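Long-range contact in hypothetical protein TM1553 (Thermotoga maritima, PDB 1VRM), which is an ApbE-family protein that probably binds FAD and transfers its FMN part to target proteins: residues H248-V262 against L278-W290. Residues are numbered along the deposited sequence; the frame is centred on the assembly and turned at random.
Sequences HHILDPSTGYPARGV and LSTAGFVMAGKDW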
loop_
_atom_site.group_PDB
_atom_site.type_symbol
_atom_site.label_atom_id
_atom_site.label_comp_id
_atom_site.label_asym_id
_atom_site.label_seq_id
_atom_site.Cartn_x
_atom_site.Cartn_y
_atom_site.Cartn_z
ATOM N N HIS A 248 -5.913 14.412 3.401
ATOM C CA HIS A 248 -5.403 13.294 2.605
ATOM C C HIS A 248 -5.933 11.963 3.201
ATOM O O HIS A 248 -6.503 11.937 4.309
ATOM C CB HIS A 248 -3.886 13.327 2.585
ATOM C CG HIS A 248 -3.277 13.157 3.926
ATOM N ND1 HIS A 248 -3.177 11.924 4.543
ATOM C CD2 HIS A 248 -2.750 14.062 4.784
ATOM C CE1 HIS A 248 -2.628 12.096 5.735
ATOM N NE2 HIS A 248 -2.330 13.374 5.890
ATOM N N HIS A 249 -5.741 10.888 2.439
ATOM C CA HIS A 249 -6.417 9.615 2.696
ATOM C C HIS A 249 -5.753 8.741 3.748
ATOM O O HIS A 249 -6.276 7.674 4.084
ATOM C CB HIS A 249 -6.539 8.828 1.385
ATOM C CG HIS A 249 -5.305 8.067 1.049
ATOM N ND1 HIS A 249 -4.119 8.685 0.713
ATOM C CD2 HIS A 249 -5.044 6.735 1.082
ATOM C CE1 HIS A 249 -3.194 7.765 0.489
ATOM N NE2 HIS A 249 -3.730 6.575 0.711
ATOM N N ILE A 250 -4.599 9.166 4.242
ATOM C CA ILE A 250 -3.878 8.356 5.248
ATOM C C ILE A 250 -4.365 8.768 6.628
ATOM O O ILE A 250 -3.798 9.597 7.343
ATOM C CB ILE A 250 -2.362 8.434 5.161
ATOM C CG1 ILE A 250 -1.906 8.200 3.721
ATOM C CG2 ILE A 250 -1.725 7.381 6.101
ATOM C CD1 ILE A 250 -0.433 8.481 3.486
ATOM N N LEU A 251 -5.463 8.125 7.022
ATOM C CA LEU A 251 -6.067 8.421 8.320
ATOM C C LEU A 251 -5.333 7.714 9.441
ATOM O O LEU A 251 -4.863 6.576 9.286
ATOM C CB LEU A 251 -7.546 7.995 8.304
ATOM C CG LEU A 251 -8.415 8.579 7.185
ATOM C CD1 LEU A 251 -9.909 8.124 7.269
ATOM C CD2 LEU A 251 -8.395 10.072 7.153
ATOM N N ASP A 252 -5.204 8.392 10.554
ATOM C CA ASP A 252 -4.787 7.763 11.816
ATOM C C ASP A 252 -6.003 6.971 12.352
ATOM O O ASP A 252 -7.004 7.539 12.740
ATOM C CB ASP A 252 -4.327 8.834 12.794
ATOM C CG ASP A 252 -3.792 8.244 14.090
ATOM O OD1 ASP A 252 -4.144 7.078 14.424
ATOM O OD2 ASP A 252 -3.047 8.985 14.781
ATOM N N PRO A 253 -5.904 5.627 12.359
ATOM C CA PRO A 253 -7.081 4.890 12.810
ATOM C C PRO A 253 -7.516 5.120 14.241
ATOM O O PRO A 253 -8.679 4.809 14.563
ATOM C CB PRO A 253 -6.663 3.414 12.631
ATOM C CG PRO A 253 -5.638 3.466 11.558
ATOM C CD PRO A 253 -4.860 4.693 11.901
ATOM N N SER A 254 -6.648 5.704 15.064
ATOM C CA SER A 254 -6.993 5.958 16.474
ATOM C C SER A 254 -7.711 7.293 16.624
ATOM O O SER A 254 -8.360 7.507 17.640
ATOM C CB SER A 254 -5.732 5.918 17.353
ATOM O OG SER A 254 -4.879 7.028 17.075
ATOM N N THR A 255 -7.595 8.200 15.642
ATOM C CA THR A 255 -8.230 9.517 15.746
ATOM C C THR A 255 -9.335 9.756 14.722
ATOM O O THR A 255 -10.231 10.576 14.948
ATOM C CB THR A 255 -7.226 10.653 15.559
ATOM O OG1 THR A 255 -6.846 10.791 14.192
ATOM C CG2 THR A 255 -6.020 10.407 16.444
ATOM N N GLY A 256 -9.231 9.064 13.594
ATOM C CA GLY A 256 -10.174 9.277 12.489
ATOM C C GLY A 256 -9.918 10.488 11.605
ATOM O O GLY A 256 -10.723 10.771 10.735
ATOM N N TYR A 257 -8.785 11.173 11.805
ATOM C CA TYR A 257 -8.403 12.325 11.000
ATOM C C TYR A 257 -7.120 11.952 10.206
ATOM O O TYR A 257 -6.376 11.023 10.601
ATOM C CB TYR A 257 -8.140 13.556 11.869
ATOM C CG TYR A 257 -9.365 14.211 12.446
ATOM C CD1 TYR A 257 -9.881 13.808 13.674
ATOM C CD2 TYR A 257 -10.013 15.204 11.731
ATOM C CE1 TYR A 257 -11.041 14.439 14.202
ATOM C CE2 TYR A 257 -11.168 15.832 12.238
ATOM C CZ TYR A 257 -11.662 15.436 13.472
ATOM O OH TYR A 257 -12.821 16.069 13.953
ATOM N N PRO A 258 -6.844 12.663 9.102
ATOM C CA PRO A 258 -5.595 12.508 8.387
ATOM C C PRO A 258 -4.445 12.611 9.341
ATOM O O PRO A 258 -4.404 13.481 10.214
ATOM C CB PRO A 258 -5.616 13.658 7.364
ATOM C CG PRO A 258 -7.049 13.883 7.111
ATOM C CD PRO A 258 -7.684 13.705 8.471
ATOM N N ALA A 259 -3.500 11.700 9.211
ATOM C CA ALA A 259 -2.322 11.751 10.067
ATOM C C ALA A 259 -1.483 12.994 9.684
ATOM O O ALA A 259 -1.336 13.275 8.499
ATOM C CB ALA A 259 -1.513 10.487 9.862
ATOM N N ARG A 260 -0.974 13.721 10.681
ATOM C CA ARG A 260 -0.289 14.991 10.487
ATOM C C ARG A 260 1.192 14.950 10.838
ATOM O O ARG A 260 1.659 13.968 11.433
ATOM C CB ARG A 260 -0.982 16.088 11.305
ATOM C CG ARG A 260 -2.502 16.237 10.982
ATOM C CD ARG A 260 -2.715 16.573 9.530
ATOM N NE ARG A 260 -4.087 16.987 9.224
ATOM C CZ ARG A 260 -4.483 17.330 8.003
ATOM N NH1 ARG A 260 -3.631 17.289 6.996
ATOM N NH2 ARG A 260 -5.739 17.684 7.780
ATOM N N GLY A 261 1.953 15.964 10.416
ATOM C CA GLY A 261 3.337 16.052 10.842
ATOM C C GLY A 261 4.339 15.412 9.903
ATOM O O GLY A 261 5.546 15.567 10.091
ATOM N N VAL A 262 3.839 14.783 8.838
ATOM C CA VAL A 262 4.672 13.961 7.939
ATOM C C VAL A 262 4.257 14.183 6.479
ATOM O O VAL A 262 3.065 14.207 6.158
ATOM C CB VAL A 262 4.522 12.437 8.275
ATOM C CG1 VAL A 262 5.475 11.603 7.396
ATOM C CG2 VAL A 262 4.771 12.174 9.727
ATOM N N LEU A 278 3.826 -1.234 5.802
ATOM C CA LEU A 278 4.618 -0.529 6.775
ATOM C C LEU A 278 4.876 0.924 6.397
ATOM O O LEU A 278 5.059 1.756 7.275
ATOM C CB LEU A 278 5.901 -1.283 7.095
ATOM C CG LEU A 278 5.689 -2.643 7.757
ATOM C CD1 LEU A 278 7.020 -3.269 8.147
ATOM C CD2 LEU A 278 4.806 -2.575 8.974
ATOM N N SER A 279 4.741 1.276 5.130
ATOM C CA SER A 279 4.920 2.688 4.769
ATOM C C SER A 279 3.695 3.464 5.305
ATOM O O SER A 279 3.839 4.565 5.782
ATOM C CB SER A 279 5.133 2.909 3.285
ATOM O OG SER A 279 3.971 2.606 2.540
ATOM N N THR A 280 2.508 2.836 5.243
ATOM C CA THR A 280 1.308 3.433 5.796
ATOM C C THR A 280 1.449 3.574 7.305
ATOM O O THR A 280 1.205 4.623 7.873
ATOM C CB THR A 280 0.083 2.552 5.413
ATOM O OG1 THR A 280 -0.035 2.523 3.969
ATOM C CG2 THR A 280 -1.200 3.067 6.032
ATOM N N ALA A 281 1.828 2.486 7.971
ATOM C CA ALA A 281 1.973 2.531 9.424
ATOM C C ALA A 281 3.014 3.576 9.856
ATOM O O ALA A 281 2.822 4.319 10.805
ATOM C CB ALA A 281 2.410 1.184 9.967
ATOM N N GLY A 282 4.141 3.590 9.156
ATOM C CA GLY A 282 5.211 4.565 9.488
ATOM C C GLY A 282 4.754 5.995 9.302
ATOM O O GLY A 282 5.112 6.892 10.092
ATOM N N PHE A 283 3.982 6.248 8.260
ATOM C CA PHE A 283 3.421 7.586 8.027
ATOM C C PHE A 283 2.581 8.032 9.245
ATOM O O PHE A 283 2.726 9.115 9.752
ATOM C CB PHE A 283 2.554 7.589 6.799
ATOM C CG PHE A 283 2.114 8.974 6.373
ATOM C CD1 PHE A 283 1.016 9.560 6.997
ATOM C CD2 PHE A 283 2.772 9.665 5.386
ATOM C CE1 PHE A 283 0.572 10.821 6.614
ATOM C CE2 PHE A 283 2.353 10.942 5.008
ATOM C CZ PHE A 283 1.244 11.506 5.624
ATOM N N VAL A 284 1.694 7.158 9.695
ATOM C CA VAL A 284 0.851 7.433 10.838
ATOM C C VAL A 284 1.652 7.591 12.129
ATOM O O VAL A 284 1.320 8.413 12.950
ATOM C CB VAL A 284 -0.213 6.333 11.019
ATOM C CG1 VAL A 284 -0.931 6.464 12.372
ATOM C CG2 VAL A 284 -1.176 6.270 9.810
HETATM N N MSE A 285 2.667 6.764 12.340
HETATM C CA MSE A 285 3.398 6.788 13.598
HETATM C C MSE A 285 4.448 7.898 13.665
HETATM O O MSE A 285 4.833 8.312 14.765
HETATM C CB MSE A 285 4.062 5.428 13.791
HETATM C CG MSE A 285 3.051 4.360 14.075
HETATM SE SE MSE A 285 3.907 2.608 14.313
HETATM C CE MSE A 285 4.514 2.992 16.281
ATOM N N ALA A 286 4.950 8.321 12.518
ATOM C CA ALA A 286 6.125 9.236 12.501
ATOM C C ALA A 286 5.768 10.662 12.937
ATOM O O ALA A 286 6.643 11.446 13.323
ATOM C CB ALA A 286 6.779 9.261 11.160
ATOM N N GLY A 287 4.497 11.024 12.854
ATOM C CA GLY A 287 4.101 12.341 13.316
ATOM C C GLY A 287 4.025 12.424 14.827
ATOM O O GLY A 287 3.886 13.514 15.369
ATOM N N LYS A 288 4.146 11.297 15.522
ATOM C CA LYS A 288 4.137 11.284 16.985
ATOM C C LYS A 288 5.551 11.140 17.592
ATOM O O LYS A 288 5.884 11.837 18.539
ATOM C CB LYS A 288 3.253 10.159 17.488
ATOM C CG LYS A 288 1.805 10.245 16.967
ATOM C CD LYS A 288 1.137 8.899 16.910
ATOM C CE LYS A 288 -0.200 9.022 16.165
ATOM N NZ LYS A 288 -0.834 7.710 16.017
ATOM N N ASP A 289 6.335 10.188 17.094
ATOM C CA ASP A 289 7.727 10.002 17.588
ATOM C C ASP A 289 8.567 9.479 16.421
ATOM O O ASP A 289 8.787 8.264 16.274
ATOM C CB ASP A 289 7.734 9.076 18.818
ATOM C CG ASP A 289 9.107 9.002 19.514
ATOM O OD1 ASP A 289 10.118 9.437 18.908
ATOM O OD2 ASP A 289 9.154 8.543 20.668
ATOM N N TRP A 290 9.012 10.393 15.569
ATOM C CA TRP A 290 9.760 10.000 14.391
ATOM C C TRP A 290 11.066 9.279 14.768
ATOM O O TRP A 290 11.501 8.366 14.075
ATOM C CB TRP A 290 10.036 11.154 13.428
ATOM C CG TRP A 290 11.014 12.207 13.850
ATOM C CD1 TRP A 290 10.701 13.434 14.326
ATOM C CD2 TRP A 290 12.452 12.148 13.816
ATOM N NE1 TRP A 290 11.818 14.152 14.570
ATOM C CE2 TRP A 290 12.922 13.404 14.282
ATOM C CE3 TRP A 290 13.388 11.184 13.450
ATOM C CZ2 TRP A 290 14.259 13.702 14.373
ATOM C CZ3 TRP A 290 14.715 11.497 13.534
ATOM C CH2 TRP A 290 15.138 12.747 13.992
HETATM O O HOH W 1 1.768 11.149 11.473
HETATM O O HOH W 2 2.055 15.829 14.228
#
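Phe283 of helix 272-296 enters the loop 248-262 with its ring held between two aliphatic side chains. Ile250 CD1 sits 3.7 Å from the ring centroid of Phe283 and 4° off the normal, while Val262 CB lies over the opposite face, which identifies both as CH-pi contacts. With CG anti to the backbone N (chi1 -171°), the Phe283 ring extends to His248 and turns an edge toward the imidazole face in an offset edge-to-face pair, planes at 79°. Two hydrogen bonds near the imidazole plane fix the rotation of His248: ND1 accepts from Ile250 N, and NE2 donates to Ala259 O at 2.8 Å. Ala259 O also lies at the edge of the Phe283 ring, 3.6 Å from Phe283 CE1.

The next residue, Val284, spreads its methyls, CG2 against Ile250 CG2 (3.9 Å) and CG1 against Asp252 CG (3.8 Å). Asp252 divides its carboxylate: OD1 closes an Asx turn with Ser254 N and also accepts from Ser254 OG, whereas OD2 forms a salt bridge with NZ of the extended Lys288 (2.8 Å), met from above the carboxylate plane. Replacing Asp252 by an alanine removes both oxygens, and would probably leave the Lys288 ammonium without its charged mate and Ser254 N and OG without their shared acceptor.

One turn beyond Phe283, Gly287 CA approaches Arg260 O at 3.5 Å in a CA-H...O contact, and a water links that carbonyl to Phe283 O. The arrangement joins the loop between strands 245-248 and 262-269, the latter part of the antiparallel sheet, to a helix within the ApbE fold, beside a probable pocket where Thr280 OG1, His249 NE2 and Leu251 O hydrogen-bond to an unidentified molecule, probably from the crystallisation liquor.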